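Local coordinates for protein L-ornithine 5-monooxygenase (Pseudomonas aeruginosa, PDB 3S5W) that uses FAD, NADPH and molecular oxygen to hydroxylate the side-chain nitrogen of L-ornithine, the first step toward the hydroxamate siderophore pyoverdin, at residues Ile34-Gly39 / Arg182-Ser187; Leu62-Gln67 / Tyr146-Leu151; Ala164-Ser169 / Glu176-Thr181. All coordinates share one frame; numbering follows the deposited sequence.

Interaction 1. Residues Ile34-Gly39 / Arg182-Ser187; sequences IGVGFG and RALVVS. With FAD (flavin-adenine dinucleotide), chain C.
I34 to V36 and A183 to V186 run as neighbouring parallel strands, their axes 4.7 Å apart at closest and 20° from parallel, in the FAD-binding domain, where the first strand leads into the glycine-rich turn of a Rossmann-type dinucleotide fold. I34 N binds A183 O, V185 N binds I34 O, and V36 N meets V185 O at 2.8 Å, almost head-on to the carbonyl. S187 N closes the pairing on V36 O, in the plane of that carbonyl (2.9 Å). Being glycine, G35 lets V185 CG1, at chi1 61°, rest 3.6 Å from its CA. On the other face V36 divides its branches: CG2 touches L184 CD1 at 4.1 Å, while CG1 lies 3.8 Å from C6A of the adenine. G37, at phi 97° and with S187 O close by, is a place for glycine, and its bare CA approaches the ribose. G39, the N-cap of helix 40-56, lets the backbone pass close to FAD O5B. One water joins this helix start and S187, just past strand 183-186, to the cofactor, accepting from G39 N and donating to S187 O and, at 2.6 Å, to FAD O1P.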
loop_
_atom_site.group_PDB
_atom_site.type_symbol
_atom_site.label_atom_id
_atom_site.label_comp_id
_atom_site.label_asym_id
_atom_site.label_seq_id
_atom_site.Cartn_x
_atom_site.Cartn_y
_atom_site.Cartn_z
ATOM N N ILE A 34 14.728 -10.709 11.019
ATOM C CA ILE A 34 14.069 -11.114 9.796
ATOM C C ILE A 34 12.878 -10.178 9.566
ATOM O O ILE A 34 12.174 -9.844 10.503
ATOM C CB ILE A 34 13.620 -12.606 9.821
ATOM C CG1 ILE A 34 14.841 -13.512 10.017
ATOM C CG2 ILE A 34 12.862 -12.995 8.515
ATOM C CD1 ILE A 34 14.484 -15.015 10.036
ATOM N N GLY A 35 12.687 -9.781 8.305
ATOM C CA GLY A 35 11.557 -8.953 7.919
ATOM C C GLY A 35 10.589 -9.693 7.035
ATOM O O GLY A 35 10.992 -10.443 6.151
ATOM N N VAL A 36 9.303 -9.488 7.295
ATOM C CA VAL A 36 8.261 -9.972 6.427
ATOM C C VAL A 36 7.978 -8.843 5.425
ATOM O O VAL A 36 7.459 -7.769 5.822
ATOM C CB VAL A 36 6.987 -10.289 7.212
ATOM C CG1 VAL A 36 5.931 -10.874 6.280
ATOM C CG2 VAL A 36 7.291 -11.228 8.378
ATOM N N GLY A 37 8.323 -9.095 4.164
ATOM C CA GLY A 37 8.187 -8.134 3.064
ATOM C C GLY A 37 9.480 -7.387 2.774
ATOM O O GLY A 37 10.305 -7.142 3.667
ATOM N N PHE A 38 9.665 -7.038 1.508
ATOM C CA PHE A 38 10.767 -6.163 1.135
ATOM C C PHE A 38 10.226 -5.079 0.197
ATOM O O PHE A 38 10.783 -4.826 -0.875
ATOM C CB PHE A 38 11.932 -6.943 0.487
ATOM C CG PHE A 38 13.274 -6.240 0.614
ATOM C CD1 PHE A 38 13.630 -5.604 1.818
ATOM C CD2 PHE A 38 14.174 -6.214 -0.449
ATOM C CE1 PHE A 38 14.861 -4.974 1.972
ATOM C CE2 PHE A 38 15.426 -5.579 -0.315
ATOM C CZ PHE A 38 15.759 -4.948 0.904
ATOM N N GLY A 39 9.107 -4.480 0.598
ATOM C CA GLY A 39 8.609 -3.260 -0.057
ATOM C C GLY A 39 9.312 -2.034 0.531
ATOM O O GLY A 39 10.258 -2.161 1.338
ATOM N N ARG A 182 16.412 -13.370 16.423
ATOM C CA ARG A 182 16.260 -12.595 17.677
ATOM C C ARG A 182 15.164 -11.493 17.618
ATOM O O ARG A 182 14.641 -11.046 18.649
ATOM C CB ARG A 182 17.606 -11.941 18.089
ATOM C CG ARG A 182 18.811 -12.915 18.152
ATOM C CD ARG A 182 20.106 -12.220 18.547
ATOM N NE ARG A 182 21.158 -13.188 18.888
ATOM C CZ ARG A 182 22.070 -13.676 18.039
ATOM N NH1 ARG A 182 22.090 -13.294 16.760
ATOM N NH2 ARG A 182 22.980 -14.544 18.474
ATOM N N ALA A 183 14.820 -11.056 16.408
ATOM C CA ALA A 183 13.895 -9.930 16.221
ATOM C C ALA A 183 13.200 -10.044 14.858
ATOM O O ALA A 183 13.741 -10.651 13.916
ATOM C CB ALA A 183 14.654 -8.600 16.322
ATOM N N LEU A 184 12.012 -9.454 14.774
ATOM C CA LEU A 184 11.157 -9.536 13.605
ATOM C C LEU A 184 10.612 -8.159 13.249
ATOM O O LEU A 184 10.221 -7.399 14.135
ATOM C CB LEU A 184 9.964 -10.447 13.894
ATOM C CG LEU A 184 8.980 -10.802 12.772
ATOM C CD1 LEU A 184 9.573 -11.728 11.697
ATOM C CD2 LEU A 184 7.750 -11.444 13.391
ATOM N N VAL A 185 10.553 -7.866 11.948
ATOM C CA VAL A 185 9.837 -6.652 11.507
ATOM C C VAL A 185 8.761 -7.058 10.484
ATOM O O VAL A 185 9.051 -7.701 9.497
ATOM C CB VAL A 185 10.801 -5.509 11.057
ATOM C CG1 VAL A 185 11.669 -5.940 9.878
ATOM C CG2 VAL A 185 10.016 -4.219 10.698
ATOM N N VAL A 186 7.511 -6.737 10.787
ATOM C CA VAL A 186 6.373 -7.168 9.975
ATOM C C VAL A 186 5.881 -5.996 9.104
ATOM O O VAL A 186 5.272 -5.071 9.625
ATOM C CB VAL A 186 5.216 -7.693 10.863
ATOM C CG1 VAL A 186 4.050 -8.120 10.013
ATOM C CG2 VAL A 186 5.691 -8.921 11.699
ATOM N N SER A 187 6.147 -6.062 7.802
ATOM C CA SER A 187 5.781 -4.973 6.850
ATOM C C SER A 187 5.138 -5.505 5.569
ATOM O O SER A 187 5.680 -5.321 4.474
ATOM C CB SER A 187 7.039 -4.180 6.503
ATOM O OG SER A 187 7.724 -3.804 7.683
HETATM P PA FAD C . 4.120 -2.766 0.443
HETATM O O1A FAD C . 2.699 -3.145 0.262
HETATM O O2A FAD C . 4.693 -1.825 -0.631
HETATM O O5B FAD C . 5.046 -4.101 0.470
HETATM C C5B FAD C . 4.625 -5.217 1.218
HETATM C C4B FAD C . 5.458 -6.370 0.686
HETATM O O4B FAD C . 5.181 -7.489 1.483
HETATM C C3B FAD C . 5.035 -6.732 -0.735
HETATM O O3B FAD C . 6.146 -6.640 -1.604
HETATM C C2B FAD C . 4.505 -8.167 -0.625
HETATM O O2B FAD C . 4.952 -8.994 -1.693
HETATM C C1B FAD C . 5.138 -8.638 0.650
HETATM N N9A FAD C . 4.375 -9.617 1.415
HETATM C C8A FAD C . 3.049 -9.542 1.832
HETATM N N7A FAD C . 2.794 -10.651 2.589
HETATM C C5A FAD C . 3.937 -11.385 2.667
HETATM C C6A FAD C . 4.236 -12.589 3.304
HETATM N N6A FAD C . 3.387 -13.116 4.201
HETATM N N1A FAD C . 5.527 -13.097 3.179
HETATM C C2A FAD C . 6.514 -12.446 2.467
HETATM N N3A FAD C . 6.219 -11.244 1.833
HETATM C C4A FAD C . 4.945 -10.736 1.938
HETATM N N1 FAD C . 2.066 5.914 -1.084
HETATM C C2 FAD C . 2.629 7.154 -1.356
HETATM O O2 FAD C . 3.211 7.771 -0.480
HETATM N N3 FAD C . 2.538 7.708 -2.616
HETATM C C4 FAD C . 1.905 7.049 -3.641
HETATM O O4 FAD C . 1.888 7.566 -4.771
HETATM C C4X FAD C . 1.318 5.798 -3.371
HETATM N N5 FAD C . 0.653 5.114 -4.379
HETATM C C5X FAD C . 0.066 3.889 -4.109
HETATM C C6 FAD C . -0.604 3.209 -5.138
HETATM C C7 FAD C . -1.204 1.980 -4.900
HETATM C C7M FAD C . -1.914 1.313 -6.051
HETATM C C8 FAD C . -1.159 1.440 -3.619
HETATM C C8M FAD C . -1.782 0.114 -3.290
HETATM C C9 FAD C . -0.497 2.104 -2.592
HETATM C C9A FAD C . 0.142 3.329 -2.825
HETATM N N10 FAD C . 0.810 4.015 -1.804
HETATM C C10 FAD C . 1.378 5.254 -2.080
HETATM C "C1'" FAD C . 0.872 3.498 -0.399
HETATM C "C2'" FAD C . 1.815 2.293 -0.204
HETATM O "O2'" FAD C . 1.257 1.605 0.921
HETATM C "C3'" FAD C . 3.218 2.783 0.119
HETATM O "O3'" FAD C . 3.743 3.632 -0.921
HETATM C "C4'" FAD C . 4.212 1.607 0.284
HETATM O "O4'" FAD C . 4.074 0.718 -0.818
HETATM C "C5'" FAD C . 4.118 0.866 1.644
HETATM O "O5'" FAD C . 5.295 0.091 1.777
HETATM P P FAD C . 5.351 -1.293 2.614
HETATM O O1P FAD C . 6.725 -1.857 2.351
HETATM O O2P FAD C . 4.979 -0.961 4.034
HETATM O O3P FAD C . 4.222 -2.189 1.929
HETATM O O HOH W 1 7.896 -4.083 3.179
#

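Interaction 2. Residues Leu62-Gln67 / Tyr146-Leu151; sequences LFLDKQ and YGEEVL. With FAD (flavin-adenine dinucleotide), chain C.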
loop_
_atom_site.group_PDB
_atom_site.type_symbol
_atom_site.label_atom_id
_atom_site.label_comp_id
_atom_site.label_asym_id
_atom_site.label_seq_id
_atom_site.Cartn_x
_atom_site.Cartn_y
_atom_site.Cartn_z
ATOM N N LEU A 62 17.790 -10.634 7.223
ATOM C CA LEU A 62 17.093 -11.102 6.018
ATOM C C LEU A 62 15.723 -10.441 5.855
ATOM O O LEU A 62 14.983 -10.278 6.829
ATOM C CB LEU A 62 16.858 -12.616 6.038
ATOM C CG LEU A 62 18.028 -13.598 5.919
ATOM C CD1 LEU A 62 17.455 -15.015 5.982
ATOM C CD2 LEU A 62 18.777 -13.398 4.632
ATOM N N PHE A 63 15.377 -10.112 4.615
ATOM C CA PHE A 63 14.017 -9.661 4.317
ATOM C C PHE A 63 13.420 -10.584 3.305
ATOM O O PHE A 63 13.985 -10.746 2.238
ATOM C CB PHE A 63 14.030 -8.224 3.783
ATOM C CG PHE A 63 14.577 -7.239 4.757
ATOM C CD1 PHE A 63 13.752 -6.687 5.757
ATOM C CD2 PHE A 63 15.923 -6.872 4.703
ATOM C CE1 PHE A 63 14.277 -5.795 6.677
ATOM C CE2 PHE A 63 16.434 -5.960 5.604
ATOM C CZ PHE A 63 15.623 -5.428 6.595
ATOM N N LEU A 64 12.288 -11.193 3.639
ATOM C CA LEU A 64 11.629 -12.166 2.771
ATOM C C LEU A 64 10.447 -11.548 2.046
ATOM O O LEU A 64 9.619 -10.885 2.681
ATOM C CB LEU A 64 11.134 -13.377 3.590
ATOM C CG LEU A 64 12.074 -14.066 4.598
ATOM C CD1 LEU A 64 11.439 -15.374 5.105
ATOM C CD2 LEU A 64 13.476 -14.306 4.081
ATOM N N ASP A 65 10.373 -11.729 0.734
ATOM C CA ASP A 65 9.238 -11.225 -0.004
ATOM C C ASP A 65 8.661 -12.307 -0.876
ATOM O O ASP A 65 9.384 -12.979 -1.606
ATOM C CB ASP A 65 9.601 -9.987 -0.852
ATOM C CG ASP A 65 8.368 -9.159 -1.232
ATOM O OD1 ASP A 65 7.578 -9.594 -2.109
ATOM O OD2 ASP A 65 8.170 -8.072 -0.639
ATOM N N LYS A 66 7.351 -12.428 -0.815
ATOM C CA LYS A 66 6.632 -13.433 -1.580
ATOM C C LYS A 66 6.710 -13.249 -3.093
ATOM O O LYS A 66 6.502 -14.207 -3.826
ATOM C CB LYS A 66 5.190 -13.592 -1.095
ATOM C CG LYS A 66 4.266 -12.419 -1.376
ATOM C CD LYS A 66 2.860 -12.689 -0.814
ATOM C CE LYS A 66 1.903 -11.568 -1.203
ATOM N NZ LYS A 66 0.522 -11.860 -0.710
ATOM N N GLN A 67 6.986 -12.029 -3.569
ATOM C CA GLN A 67 7.069 -11.822 -5.032
ATOM C C GLN A 67 8.346 -12.453 -5.566
ATOM O O GLN A 67 9.420 -12.265 -4.976
ATOM C CB GLN A 67 7.062 -10.336 -5.400
ATOM C CG GLN A 67 5.813 -9.580 -4.938
ATOM C CD GLN A 67 5.828 -8.151 -5.483
ATOM O OE1 GLN A 67 5.904 -7.947 -6.694
ATOM N NE2 GLN A 67 5.817 -7.179 -4.598
ATOM N N TYR A 146 13.723 -13.316 -2.306
ATOM C CA TYR A 146 12.475 -13.281 -3.087
ATOM C C TYR A 146 11.845 -14.641 -3.316
ATOM O O TYR A 146 12.517 -15.673 -3.170
ATOM C CB TYR A 146 12.685 -12.575 -4.413
ATOM C CG TYR A 146 13.048 -11.114 -4.235
ATOM C CD1 TYR A 146 12.066 -10.168 -3.851
ATOM C CD2 TYR A 146 14.362 -10.679 -4.419
ATOM C CE1 TYR A 146 12.399 -8.814 -3.676
ATOM C CE2 TYR A 146 14.709 -9.317 -4.252
ATOM C CZ TYR A 146 13.726 -8.403 -3.881
ATOM O OH TYR A 146 14.081 -7.091 -3.734
ATOM N N GLY A 147 10.560 -14.634 -3.670
ATOM C CA GLY A 147 9.762 -15.847 -3.846
ATOM C C GLY A 147 9.531 -16.656 -2.563
ATOM O O GLY A 147 9.401 -17.876 -2.627
ATOM N N GLU A 148 9.500 -15.992 -1.410
ATOM C CA GLU A 148 9.284 -16.650 -0.129
ATOM C C GLU A 148 8.151 -15.969 0.612
ATOM O O GLU A 148 8.274 -14.790 0.992
ATOM C CB GLU A 148 10.541 -16.579 0.731
ATOM C CG GLU A 148 11.721 -17.417 0.215
ATOM C CD GLU A 148 12.675 -17.820 1.325
ATOM O OE1 GLU A 148 12.213 -18.004 2.471
ATOM O OE2 GLU A 148 13.889 -17.944 1.060
ATOM N N GLU A 149 7.062 -16.709 0.805
ATOM C CA GLU A 149 5.921 -16.234 1.580
ATOM C C GLU A 149 6.055 -16.710 3.021
ATOM O O GLU A 149 6.149 -17.931 3.256
ATOM C CB GLU A 149 4.614 -16.736 0.964
ATOM C CG GLU A 149 3.365 -16.308 1.741
ATOM C CD GLU A 149 2.067 -16.810 1.150
ATOM O OE1 GLU A 149 2.086 -17.602 0.186
ATOM O OE2 GLU A 149 1.004 -16.421 1.672
ATOM N N VAL A 150 6.071 -15.764 3.967
ATOM C CA VAL A 150 6.088 -16.107 5.380
ATOM C C VAL A 150 4.680 -16.573 5.756
ATOM O O VAL A 150 3.672 -15.888 5.464
ATOM C CB VAL A 150 6.585 -14.958 6.298
ATOM C CG1 VAL A 150 6.422 -15.317 7.757
ATOM C CG2 VAL A 150 8.038 -14.652 6.033
ATOM N N LEU A 151 4.600 -17.766 6.345
ATOM C CA LEU A 151 3.288 -18.311 6.711
ATOM C C LEU A 151 2.905 -18.051 8.174
ATOM O O LEU A 151 1.747 -17.796 8.479
ATOM C CB LEU A 151 3.219 -19.818 6.394
ATOM C CG LEU A 151 3.605 -20.294 4.982
ATOM C CD1 LEU A 151 3.718 -21.825 4.920
ATOM C CD2 LEU A 151 2.615 -19.817 3.932
HETATM P PA FAD C . 4.120 -2.766 0.443
HETATM O O1A FAD C . 2.699 -3.145 0.262
HETATM O O2A FAD C . 4.693 -1.825 -0.631
HETATM O O5B FAD C . 5.046 -4.101 0.470
HETATM C C5B FAD C . 4.625 -5.217 1.218
HETATM C C4B FAD C . 5.458 -6.370 0.686
HETATM O O4B FAD C . 5.181 -7.489 1.483
HETATM C C3B FAD C . 5.035 -6.732 -0.735
HETATM O O3B FAD C . 6.146 -6.640 -1.604
HETATM C C2B FAD C . 4.505 -8.167 -0.625
HETATM O O2B FAD C . 4.952 -8.994 -1.693
HETATM C C1B FAD C . 5.138 -8.638 0.650
HETATM N N9A FAD C . 4.375 -9.617 1.415
HETATM C C8A FAD C . 3.049 -9.542 1.832
HETATM N N7A FAD C . 2.794 -10.651 2.589
HETATM C C5A FAD C . 3.937 -11.385 2.667
HETATM C C6A FAD C . 4.236 -12.589 3.304
HETATM N N6A FAD C . 3.387 -13.116 4.201
HETATM N N1A FAD C . 5.527 -13.097 3.179
HETATM C C2A FAD C . 6.514 -12.446 2.467
HETATM N N3A FAD C . 6.219 -11.244 1.833
HETATM C C4A FAD C . 4.945 -10.736 1.938
HETATM N N1 FAD C . 2.066 5.914 -1.084
HETATM C C2 FAD C . 2.629 7.154 -1.356
HETATM O O2 FAD C . 3.211 7.771 -0.480
HETATM N N3 FAD C . 2.538 7.708 -2.616
HETATM C C4 FAD C . 1.905 7.049 -3.641
HETATM O O4 FAD C . 1.888 7.566 -4.771
HETATM C C4X FAD C . 1.318 5.798 -3.371
HETATM N N5 FAD C . 0.653 5.114 -4.379
HETATM C C5X FAD C . 0.066 3.889 -4.109
HETATM C C6 FAD C . -0.604 3.209 -5.138
HETATM C C7 FAD C . -1.204 1.980 -4.900
HETATM C C7M FAD C . -1.914 1.313 -6.051
HETATM C C8 FAD C . -1.159 1.440 -3.619
HETATM C C8M FAD C . -1.782 0.114 -3.290
HETATM C C9 FAD C . -0.497 2.104 -2.592
HETATM C C9A FAD C . 0.142 3.329 -2.825
HETATM N N10 FAD C . 0.810 4.015 -1.804
HETATM C C10 FAD C . 1.378 5.254 -2.080
HETATM C "C1'" FAD C . 0.872 3.498 -0.399
HETATM C "C2'" FAD C . 1.815 2.293 -0.204
HETATM O "O2'" FAD C . 1.257 1.605 0.921
HETATM C "C3'" FAD C . 3.218 2.783 0.119
HETATM O "O3'" FAD C . 3.743 3.632 -0.921
HETATM C "C4'" FAD C . 4.212 1.607 0.284
HETATM O "O4'" FAD C . 4.074 0.718 -0.818
HETATM C "C5'" FAD C . 4.118 0.866 1.644
HETATM O "O5'" FAD C . 5.295 0.091 1.777
HETATM P P FAD C . 5.351 -1.293 2.614
HETATM O O1P FAD C . 6.725 -1.857 2.351
HETATM O O2P FAD C . 4.979 -0.961 4.034
HETATM O O3P FAD C . 4.222 -2.189 1.929
#
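The adenosine end of FAD is held where the loop after strand 61-65 meets the start of strand 148-158, with D65, near the C-terminal end of the second strand of a Rossmann-type fold, as the acidic residue that grips the ribose. Across the contact, E148 N reaches D65 O and G147 N reaches Q67 O (2.9 Å), both from well above the carbonyl planes. G147 has a positive phi of 66°, easy for glycine, and Q67 O also lies at the edge of the Y146 ring. The D65 carboxylate takes both ribose hydroxyls, OD1 from FAD O2B and OD2 from FAD O3B, each at 2.7 Å. An Asx turn fixes that carboxylate: Q67 N donates to D65 OD1 on the lone pair facing away from OD2. Q67 NE2 adds a bond to FAD O3B (3.1 Å), its amide steadied by R71 N on OE1. K66 places CG between its backbone N and carbonyl carbon (chi1 69°), which carries its extended chain along the adenine, CD 3.9 Å from C5A. V150 reads the base edge with its backbone, N donating to FAD N1A at 2.8 Å and O accepting from N6A, while its CG2 packs 3.6 Å from L64 CD1. Around this site, strand 30-36 touches L64 and V150 through I34 and V36, and strand 161-171 covers them through S169 and V167.

Interaction 3. Residues Ala164-Ser169 / Glu176-Thr181; sequences ALRVIS and ELVRTT. With PO4 (phosphate ion), chain D.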
loop_
_atom_site.group_PDB
_atom_site.type_symbol
_atom_site.label_atom_id
_atom_site.label_comp_id
_atom_site.label_asym_id
_atom_site.label_seq_id
_atom_site.Cartn_x
_atom_site.Cartn_y
_atom_site.Cartn_z
ATOM N N ALA A 164 13.870 -16.588 21.070
ATOM C CA ALA A 164 14.014 -16.441 19.628
ATOM C C ALA A 164 12.688 -16.767 18.950
ATOM O O ALA A 164 11.748 -17.251 19.590
ATOM C CB ALA A 164 15.161 -17.317 19.094
ATOM N N LEU A 165 12.601 -16.472 17.661
ATOM C CA LEU A 165 11.385 -16.712 16.925
ATOM C C LEU A 165 11.694 -17.616 15.768
ATOM O O LEU A 165 12.756 -17.518 15.172
ATOM C CB LEU A 165 10.768 -15.378 16.433
ATOM C CG LEU A 165 10.240 -14.407 17.493
ATOM C CD1 LEU A 165 10.015 -13.037 16.857
ATOM C CD2 LEU A 165 8.955 -14.925 18.172
ATOM N N ARG A 166 10.758 -18.510 15.479
ATOM C CA ARG A 166 10.858 -19.388 14.328
ATOM C C ARG A 166 10.026 -18.759 13.223
ATOM O O ARG A 166 8.833 -18.517 13.418
ATOM C CB ARG A 166 10.287 -20.783 14.649
ATOM C CG ARG A 166 11.149 -21.630 15.566
ATOM C CD ARG A 166 10.319 -22.767 16.263
ATOM N NE ARG A 166 9.518 -23.544 15.312
ATOM C CZ ARG A 166 9.980 -24.551 14.574
ATOM N NH1 ARG A 166 11.245 -24.926 14.683
ATOM N NH2 ARG A 166 9.178 -25.190 13.725
ATOM N N VAL A 167 10.655 -18.486 12.082
ATOM C CA VAL A 167 9.946 -17.922 10.943
ATOM C C VAL A 167 9.762 -19.025 9.914
ATOM O O VAL A 167 10.743 -19.566 9.403
ATOM C CB VAL A 167 10.723 -16.698 10.334
ATOM C CG1 VAL A 167 9.959 -16.104 9.133
ATOM C CG2 VAL A 167 11.024 -15.634 11.409
ATOM N N ILE A 168 8.509 -19.351 9.614
ATOM C CA ILE A 168 8.179 -20.418 8.691
ATOM C C ILE A 168 7.754 -19.818 7.348
ATOM O O ILE A 168 6.787 -19.071 7.281
ATOM C CB ILE A 168 7.005 -21.330 9.234
ATOM C CG1 ILE A 168 7.409 -22.139 10.481
ATOM C CG2 ILE A 168 6.597 -22.335 8.163
ATOM C CD1 ILE A 168 7.629 -21.380 11.732
ATOM N N SER A 169 8.462 -20.166 6.289
ATOM C CA SER A 169 8.124 -19.673 4.965
ATOM C C SER A 169 8.016 -20.808 3.939
ATOM O O SER A 169 8.468 -21.946 4.189
ATOM C CB SER A 169 9.131 -18.592 4.517
ATOM O OG SER A 169 10.443 -19.109 4.344
ATOM N N GLU A 176 9.093 -25.823 2.245
ATOM C CA GLU A 176 9.027 -25.081 3.492
ATOM C C GLU A 176 10.428 -24.741 3.978
ATOM O O GLU A 176 11.353 -25.550 3.852
ATOM C CB GLU A 176 8.275 -25.886 4.550
ATOM C CG GLU A 176 8.044 -25.175 5.875
ATOM C CD GLU A 176 6.860 -25.764 6.656
ATOM O OE1 GLU A 176 7.074 -26.262 7.785
ATOM O OE2 GLU A 176 5.728 -25.730 6.132
ATOM N N LEU A 177 10.582 -23.542 4.529
ATOM C CA LEU A 177 11.827 -23.112 5.138
ATOM C C LEU A 177 11.558 -22.651 6.563
ATOM O O LEU A 177 10.535 -22.022 6.841
ATOM C CB LEU A 177 12.472 -21.993 4.311
ATOM C CG LEU A 177 13.221 -22.353 3.010
ATOM C CD1 LEU A 177 12.304 -22.356 1.792
ATOM C CD2 LEU A 177 14.321 -21.345 2.765
ATOM N N VAL A 178 12.454 -23.001 7.477
ATOM C CA VAL A 178 12.323 -22.588 8.875
ATOM C C VAL A 178 13.621 -21.893 9.245
ATOM O O VAL A 178 14.703 -22.439 9.030
ATOM C CB VAL A 178 11.983 -23.804 9.833
ATOM C CG1 VAL A 178 11.926 -23.370 11.300
ATOM C CG2 VAL A 178 10.663 -24.450 9.423
ATOM N N ARG A 179 13.518 -20.659 9.737
ATOM C CA ARG A 179 14.681 -19.878 10.152
ATOM C C ARG A 179 14.462 -19.338 11.550
ATOM O O ARG A 179 13.330 -19.182 12.008
ATOM C CB ARG A 179 14.944 -18.699 9.196
ATOM C CG ARG A 179 15.394 -19.059 7.802
ATOM C CD ARG A 179 15.654 -17.758 7.060
ATOM N NE ARG A 179 16.017 -17.950 5.661
ATOM C CZ ARG A 179 15.153 -18.052 4.654
ATOM N NH1 ARG A 179 13.839 -18.039 4.874
ATOM N NH2 ARG A 179 15.610 -18.196 3.421
ATOM N N THR A 180 15.556 -19.017 12.218
ATOM C CA THR A 180 15.510 -18.571 13.573
ATOM C C THR A 180 16.045 -17.134 13.673
ATOM O O THR A 180 17.021 -16.793 13.016
ATOM C CB THR A 180 16.325 -19.567 14.451
ATOM O OG1 THR A 180 15.650 -20.826 14.416
ATOM C CG2 THR A 180 16.378 -19.110 15.872
ATOM N N THR A 181 15.401 -16.312 14.503
ATOM C CA THR A 181 15.755 -14.889 14.628
ATOM C C THR A 181 15.542 -14.301 16.023
ATOM O O THR A 181 14.597 -14.672 16.712
ATOM C CB THR A 181 14.980 -14.019 13.559
ATOM O OG1 THR A 181 15.487 -12.676 13.576
ATOM C CG2 THR A 181 13.481 -13.986 13.844
HETATM P P PO4 D . 19.367 -18.578 3.801
HETATM O O1 PO4 D . 20.373 -17.486 4.088
HETATM O O2 PO4 D . 18.575 -18.796 5.072
HETATM O O3 PO4 D . 20.117 -19.828 3.390
HETATM O O4 PO4 D . 18.436 -18.221 2.657
HETATM O O HOH W 2 11.919 -18.755 6.787
#
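R179 starts with CG anti to its carbonyl carbon (chi1 -68°) and runs extended to NE, while S169 turns OG between its backbone N and carbonyl carbon (chi1 65°), and the two polar ends meet on one face of an antiparallel beta hairpin. There S169 OG lies near the plane of the guanidinium, at its edge, 3.6 Å from R179 NH1. A water ties them, accepting from R179 NH1 at 2.8 Å and donating to S169 OG and V167 O. The backbones pair through L165 with T181, V167 with R179 and S169 with L177; V167 N to R179 O is nearly straight at 172°, and L177 N to S169 O is 2.7 Å. Further along this face, the methyls V167 CG2 and T181 CG2 meet at 3.8 Å, beta-branched residues suited to a strand, and T181 OG1 is taken by A183 O. The other face carries the exposed V178, whose CG1 sits over one face of the R166 guanidinium, 3.8 Å from NH1, while R166 NE pairs with E154. I168 CG2 packs 3.8 Å from E176 CD. R179 also grips a phosphate, probably from the crystallisation liquor, with NE on O2 and NH2 on O4 (2.9 Å). E148 OE1, bound to both R179 NH1 and S169 OG, probably offsets the charge of R179 within the protein; the phosphate, also held by R145 NE, adds to this in the crystal.

The three contacts belong to one mixed sheet of the FAD-binding part of the chain, all on the same side of its centre. The centres of interactions 1 and 2 are about 9 Å apart, and interaction 3 lies about 12 Å from either. Strand 30-36 is the common element, pairing with 61-65, 176-181 and 183-186. Along the sequence, interaction 1 spans the others: its first segment precedes them and its second follows, with interaction 2 complete before interaction 3 begins. Interactions 1 and 2 both touch FAD, from its pyrophosphate to its adenine, whereas the hairpin of interaction 3 backs the adenine site, joined to it by S169 with E148 and I168 with L151.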